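Local atomic coordinates of nicotinate phosphoribosyltransferase (Saccharomyces cerevisiae, PDB entry 1VLP), a protein that catalyses the ATP-dependent synthesis of nicotinate ribonucleotide from nicotinate and phosphoribosyl diphosphate, the first step from nicotinic acid to NAD. Residues M26-M31 with L142-L147; F189-R194 with G224-L229. One frame throughout, in Å; residues are numbered along the deposited sequence. Where two conformers were deposited one is given.

Contact 1 of 2, residues M26-M31 with L142-L147; sequences MYKITM and LYEIPL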
loop_
_atom_site.group_PDB
_atom_site.type_symbol
_atom_site.label_atom_id
_atom_site.label_comp_id
_atom_site.label_asym_id
_atom_site.label_seq_id
_atom_site.Cartn_x
_atom_site.Cartn_y
_atom_site.Cartn_z
HETATM N N MSE A 26 2.888 6.802 0.900
HETATM C CA MSE A 26 4.141 7.123 1.598
HETATM C C MSE A 26 5.053 5.942 1.747
HETATM O O MSE A 26 6.286 6.118 1.639
HETATM C CB MSE A 26 3.906 7.715 2.974
HETATM C CG MSE A 26 5.199 7.834 3.814
HETATM SE SE MSE A 26 4.756 8.938 5.336
HETATM C CE MSE A 26 6.313 8.304 6.559
ATOM N N TYR A 27 4.493 4.736 1.937
ATOM C CA TYR A 27 5.363 3.553 2.086
ATOM C C TYR A 27 6.248 3.334 0.866
ATOM O O TYR A 27 7.359 2.802 1.004
ATOM C CB TYR A 27 4.604 2.277 2.458
ATOM C CG TYR A 27 3.951 1.547 1.293
ATOM C CD1 TYR A 27 4.673 0.633 0.521
ATOM C CD2 TYR A 27 2.643 1.781 0.958
ATOM C CE1 TYR A 27 4.073 -0.043 -0.551
ATOM C CE2 TYR A 27 2.030 1.103 -0.128
ATOM C CZ TYR A 27 2.748 0.207 -0.865
ATOM O OH TYR A 27 2.113 -0.431 -1.906
ATOM N N LYS A 28 5.823 3.807 -0.314
ATOM C CA LYS A 28 6.701 3.666 -1.485
ATOM C C LYS A 28 7.981 4.486 -1.396
ATOM O O LYS A 28 9.054 4.021 -1.766
ATOM C CB LYS A 28 5.935 3.912 -2.804
ATOM C CG LYS A 28 4.835 2.895 -3.066
ATOM C CD LYS A 28 5.217 1.684 -3.962
ATOM C CE LYS A 28 6.201 0.667 -3.428
ATOM N NZ LYS A 28 6.252 -0.495 -4.397
ATOM N N ILE A 29 7.894 5.700 -0.862
ATOM C CA ILE A 29 9.043 6.534 -0.660
ATOM C C ILE A 29 9.957 6.039 0.431
ATOM O O ILE A 29 11.167 6.077 0.288
ATOM C CB ILE A 29 8.577 8.020 -0.453
ATOM C CG1 ILE A 29 7.874 8.528 -1.729
ATOM C CG2 ILE A 29 9.722 8.971 -0.069
ATOM C CD1 ILE A 29 8.745 8.529 -3.005
ATOM N N THR A 30 9.403 5.578 1.540
ATOM C CA THR A 30 10.273 5.016 2.607
ATOM C C THR A 30 10.953 3.724 2.116
ATOM O O THR A 30 12.169 3.573 2.326
ATOM C CB THR A 30 9.534 4.824 3.932
ATOM O OG1 THR A 30 8.354 4.047 3.735
ATOM C CG2 THR A 30 9.160 6.179 4.515
HETATM N N MSE A 31 10.242 2.838 1.418
HETATM C CA MSE A 31 10.892 1.715 0.776
HETATM C C MSE A 31 11.973 2.111 -0.199
HETATM O O MSE A 31 13.036 1.546 -0.209
HETATM C CB MSE A 31 9.858 0.905 -0.030
HETATM C CG MSE A 31 8.977 -0.020 0.747
HETATM SE SE MSE A 31 10.095 -1.510 1.411
HETATM C CE MSE A 31 10.618 -2.263 -0.152
ATOM N N LEU A 142 9.040 2.500 -7.252
ATOM C CA LEU A 142 7.958 3.468 -7.242
ATOM C C LEU A 142 6.805 3.098 -8.168
ATOM O O LEU A 142 5.737 3.684 -8.069
ATOM C CB LEU A 142 8.494 4.862 -7.590
ATOM C CG LEU A 142 9.479 5.466 -6.580
ATOM C CD1 LEU A 142 9.743 6.959 -6.935
ATOM C CD2 LEU A 142 9.006 5.335 -5.144
ATOM N N TYR A 143 7.003 2.209 -9.142
ATOM C CA TYR A 143 5.921 2.011 -10.166
ATOM C C TYR A 143 4.616 1.444 -9.670
ATOM O O TYR A 143 3.570 1.794 -10.226
ATOM C CB TYR A 143 6.416 1.115 -11.283
ATOM C CG TYR A 143 7.378 1.774 -12.214
ATOM C CD1 TYR A 143 6.932 2.670 -13.178
ATOM C CD2 TYR A 143 8.757 1.491 -12.160
ATOM C CE1 TYR A 143 7.808 3.232 -14.080
ATOM C CE2 TYR A 143 9.634 2.068 -13.043
ATOM C CZ TYR A 143 9.160 2.942 -14.001
ATOM O OH TYR A 143 10.035 3.521 -14.895
ATOM N N GLU A 144 4.665 0.562 -8.663
ATOM C CA GLU A 144 3.457 -0.173 -8.224
ATOM C C GLU A 144 2.196 0.739 -8.146
ATOM O O GLU A 144 1.175 0.499 -8.830
ATOM C CB GLU A 144 3.704 -0.849 -6.876
ATOM C CG GLU A 144 2.528 -1.670 -6.366
ATOM C CD GLU A 144 2.532 -1.918 -4.848
ATOM O OE1 GLU A 144 3.449 -1.469 -4.094
ATOM O OE2 GLU A 144 1.602 -2.617 -4.402
ATOM N N ILE A 145 2.257 1.787 -7.346
ATOM C CA ILE A 145 1.060 2.577 -7.053
ATOM C C ILE A 145 0.546 3.335 -8.245
ATOM O O ILE A 145 -0.629 3.163 -8.591
ATOM C CB ILE A 145 1.303 3.557 -5.896
ATOM C CG1 ILE A 145 1.901 2.773 -4.753
ATOM C CG2 ILE A 145 0.012 4.290 -5.452
ATOM C CD1 ILE A 145 1.158 1.858 -4.203
ATOM N N PRO A 146 1.383 4.185 -8.872
ATOM C CA PRO A 146 0.857 4.913 -10.038
ATOM C C PRO A 146 0.375 3.976 -11.139
ATOM O O PRO A 146 -0.604 4.267 -11.801
ATOM C CB PRO A 146 2.015 5.825 -10.473
ATOM C CG PRO A 146 3.238 5.266 -9.781
ATOM C CD PRO A 146 2.777 4.571 -8.556
ATOM N N LEU A 147 1.042 2.846 -11.379
ATOM C CA LEU A 147 0.548 1.949 -12.431
ATOM C C LEU A 147 -0.842 1.420 -12.086
ATOM O O LEU A 147 -1.727 1.388 -12.930
ATOM C CB LEU A 147 1.508 0.790 -12.648
ATOM C CG LEU A 147 2.829 1.171 -13.285
ATOM C CD1 LEU A 147 3.632 -0.074 -13.579
ATOM C CD2 LEU A 147 2.683 2.018 -14.549
#
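Glu144 OE1 is the polar focus where the start of helix 26-38 meets the beginning of helix 144-159, since two donors on consecutive residues converge on this one oxygen. Tyr27 OH gives it a hydrogen bond of 2.8 Å from OH to OE1, arriving from above the carboxylate plane, 45° out of it; OE1 lies at the edge of the phenol ring, near its plane, and the carboxylate plane is turned 68° from the ring. Lys28 NZ forms a salt bridge with the same Glu144 OE1 at 3.0 Å, meeting the anti lone pair of OE1, the one away from the other carboxylate oxygen. Glu144 can span the gap because its CG lies opposite the backbone N (chi1 -178°) and the chain continues extended. The ammonium has two further partners, Glu245 and the carbonyl of Ile141, so this buried charge is matched by two carboxylates and a backbone oxygen.

Apolar contacts adjoin the polar group. The Lys28 chain is bent at chi2 and chi3, which lays its methylenes against Ile145; the pair CG of Lys28 and CG1 of Ile145 is tight, at 3.4 Å. The methyl at the tip of the same branch, CD1, approaches Tyr27 obliquely, 4.0 Å from CZ. On the far side of Lys28, Leu142 CD2 lies 3.6 Å from the carbonyl O of Lys28 and 3.9 Å from Ile29 CD1, where two branched side chains meet through single methyl groups.

Tyr27 is inferred by similarity to bind nicotinate, so Glu144, bonded to its hydroxyl, is probably a second-shell residue; Ile145 packs beside it. Around the pair, helix 244-254 brings Glu245 against Glu144 and Met31, while Ile390 of strand 388-395 and Val133 of strand 126-134 pack against Leu147 of helix 144-159.

Contact 2 of 2, residues F189-R194 with G224-L229; sequences FGTRRR and GTSNIL
Thr191 turns OG1 away from its own carbonyl carbon (chi1 -59°), and Asn227 swings CG opposite its backbone N (chi1 -175°), which brings hydroxyl and amide together between two loops of a beta-alpha-beta unit. These loops follow the adjacent parallel strands 186-188 and 222-225, which helix 197-213 connects. The join is a nearly straight hydrogen bond: Asn227 ND2 donates to Thr191 OG1 over 3.0 Å at 162°, with the acceptor in the amide plane. At the other end of that amide, OD1 caps the backbone N of Phe230, fixing Asn227 as the N-cap of helix 228-234. An ST turn shapes the approach, Thr225 OG1 accepting from Asn227 N at 3.0 Å.

Thr191 itself opens a type I turn that ends at Arg194, whose guanidinium is salt-bridged to Asp23. Phe189, a nicotinate-binding residue by similarity, presents its ring edge to Ser226, with CD1 3.4 Å from OG, and that hydroxyl is also bonded to Asp25. A water completes the join: it donates to Ser226 OG at 2.8 Å and lies at the same distance, 2.8 Å, from Thr191 OG1, to which it is also hydrogen-bonded.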
loop_
_atom_site.group_PDB
_atom_site.type_symbol
_atom_site.label_atom_id
_atom_site.label_comp_id
_atom_site.label_asym_id
_atom_site.label_seq_id
_atom_site.Cartn_x
_atom_site.Cartn_y
_atom_site.Cartn_z
ATOM N N PHE A 189 -6.319 5.308 2.734
ATOM C CA PHE A 189 -5.292 4.407 2.191
ATOM C C PHE A 189 -5.641 3.887 0.791
ATOM O O PHE A 189 -5.126 2.810 0.360
ATOM C CB PHE A 189 -5.221 3.227 3.179
ATOM C CG PHE A 189 -4.077 2.261 2.994
ATOM C CD1 PHE A 189 -2.821 2.633 2.452
ATOM C CD2 PHE A 189 -4.262 0.924 3.407
ATOM C CE1 PHE A 189 -1.790 1.688 2.314
ATOM C CE2 PHE A 189 -3.228 -0.022 3.278
ATOM C CZ PHE A 189 -1.998 0.364 2.743
ATOM N N GLY A 190 -6.547 4.580 0.091
ATOM C CA GLY A 190 -7.142 4.052 -1.131
ATOM C C GLY A 190 -6.501 4.444 -2.466
ATOM O O GLY A 190 -7.111 4.257 -3.507
ATOM N N THR A 191 -5.251 4.929 -2.463
ATOM C CA THR A 191 -4.643 5.375 -3.723
ATOM C C THR A 191 -4.664 4.280 -4.822
ATOM O O THR A 191 -5.143 4.502 -5.948
ATOM C CB THR A 191 -3.209 5.894 -3.526
ATOM O OG1 THR A 191 -3.235 6.978 -2.617
ATOM C CG2 THR A 191 -2.575 6.299 -4.865
ATOM N N ARG A 192 -4.180 3.093 -4.465
ATOM C CA ARG A 192 -3.901 2.073 -5.468
ATOM C C ARG A 192 -5.163 1.604 -6.184
ATOM O O ARG A 192 -5.131 1.358 -7.388
ATOM C CB ARG A 192 -3.231 0.887 -4.830
ATOM C CG ARG A 192 -1.809 1.150 -4.534
ATOM C CD ARG A 192 -1.222 -0.038 -3.794
ATOM N NE ARG A 192 -1.711 -0.062 -2.423
ATOM C CZ ARG A 192 -1.429 -1.029 -1.578
ATOM N NH1 ARG A 192 -0.657 -2.038 -1.987
ATOM N NH2 ARG A 192 -1.936 -0.997 -0.347
ATOM N N ARG A 193 -6.287 1.577 -5.485
ATOM C CA ARG A 193 -7.488 1.134 -6.177
ATOM C C ARG A 193 -8.549 2.196 -6.377
ATOM O O ARG A 193 -9.725 1.881 -6.534
ATOM C CB ARG A 193 -8.039 -0.127 -5.576
ATOM C CG ARG A 193 -7.386 -1.363 -6.199
ATOM C CD ARG A 193 -8.034 -2.630 -5.676
ATOM N NE ARG A 193 -7.102 -3.741 -5.711
ATOM C CZ ARG A 193 -7.367 -4.948 -5.234
ATOM N NH1 ARG A 193 -8.542 -5.200 -4.669
ATOM N NH2 ARG A 193 -6.448 -5.897 -5.317
ATOM N N ARG A 194 -8.137 3.466 -6.388
ATOM C CA ARG A 194 -9.066 4.510 -6.632
ATOM C C ARG A 194 -9.706 4.345 -8.026
ATOM O O ARG A 194 -9.051 3.922 -9.011
ATOM C CB ARG A 194 -8.407 5.878 -6.522
ATOM C CG ARG A 194 -7.414 6.165 -7.593
ATOM C CD ARG A 194 -6.507 7.343 -7.154
ATOM N NE ARG A 194 -5.638 7.778 -8.227
ATOM C CZ ARG A 194 -4.584 8.583 -8.074
ATOM N NH1 ARG A 194 -4.224 9.027 -6.864
ATOM N NH2 ARG A 194 -3.844 8.892 -9.140
ATOM N N GLY A 224 -4.382 10.910 9.001
ATOM C CA GLY A 224 -3.958 11.462 7.701
ATOM C C GLY A 224 -4.307 10.591 6.530
ATOM O O GLY A 224 -5.353 9.913 6.497
ATOM N N THR A 225 -3.432 10.625 5.518
ATOM C CA THR A 225 -3.597 9.819 4.305
ATOM C C THR A 225 -2.264 9.233 3.919
ATOM O O THR A 225 -1.199 9.853 4.118
ATOM C CB THR A 225 -4.211 10.609 3.100
ATOM O OG1 THR A 225 -4.217 9.802 1.907
ATOM C CG2 THR A 225 -3.536 11.896 2.889
ATOM N N SER A 226 -2.326 8.032 3.361
ATOM C CA SER A 226 -1.116 7.476 2.758
ATOM C C SER A 226 -0.619 8.241 1.534
ATOM O O SER A 226 0.553 8.160 1.180
ATOM C CB SER A 226 -1.250 5.996 2.441
ATOM O OG SER A 226 -2.099 5.766 1.359
ATOM N N ASN A 227 -1.490 8.987 0.875
ATOM C CA ASN A 227 -1.123 9.648 -0.359
ATOM C C ASN A 227 -0.435 10.975 -0.037
ATOM O O ASN A 227 -1.058 11.936 0.493
ATOM C CB ASN A 227 -2.362 9.842 -1.217
ATOM C CG ASN A 227 -2.033 10.410 -2.583
ATOM O OD1 ASN A 227 -1.592 11.555 -2.697
ATOM N ND2 ASN A 227 -2.216 9.602 -3.634
ATOM N N ILE A 228 0.849 11.031 -0.342
ATOM C CA ILE A 228 1.638 12.156 0.086
ATOM C C ILE A 228 1.137 13.442 -0.571
ATOM O O ILE A 228 1.105 14.510 0.089
ATOM C CB ILE A 228 3.130 11.950 -0.238
ATOM C CG1 ILE A 228 3.670 10.631 0.300
ATOM C CG2 ILE A 228 3.958 13.072 0.314
ATOM C CD1 ILE A 228 5.049 10.344 -0.251
ATOM N N LEU A 229 0.721 13.360 -1.847
ATOM C CA LEU A 229 0.240 14.557 -2.554
ATOM C C LEU A 229 -1.033 15.121 -1.900
ATOM O O LEU A 229 -1.128 16.334 -1.727
ATOM C CB LEU A 229 -0.030 14.265 -4.044
ATOM C CG LEU A 229 -0.186 15.494 -4.934
ATOM C CD1 LEU A 229 1.058 16.331 -4.875
ATOM C CD2 LEU A 229 -0.415 15.084 -6.311
HETATM O O HOH W 1 -4.284 6.703 -0.062
#

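In the fold
Contact 1 closes before contact 2 opens along the chain, and their centres lie 11 Å apart, each about 8 Å from the centre of the molecule. The first falls in the N-terminal domain of the family; the second belongs to the part related to TIM barrels, at two neighbouring strands of the six-stranded parallel sheet. They touch directly: Met26 N lies 2.7 Å from Ser226 O, a probable hydrogen bond, and Arg192 reaches toward Tyr27 and Glu144, the latter as a long, weak ion pair. With the nearest side-chain atoms of Tyr27 and Phe189 about 5 Å apart, the contacts together are consistent with a nicotinate pocket assembled between the two regions.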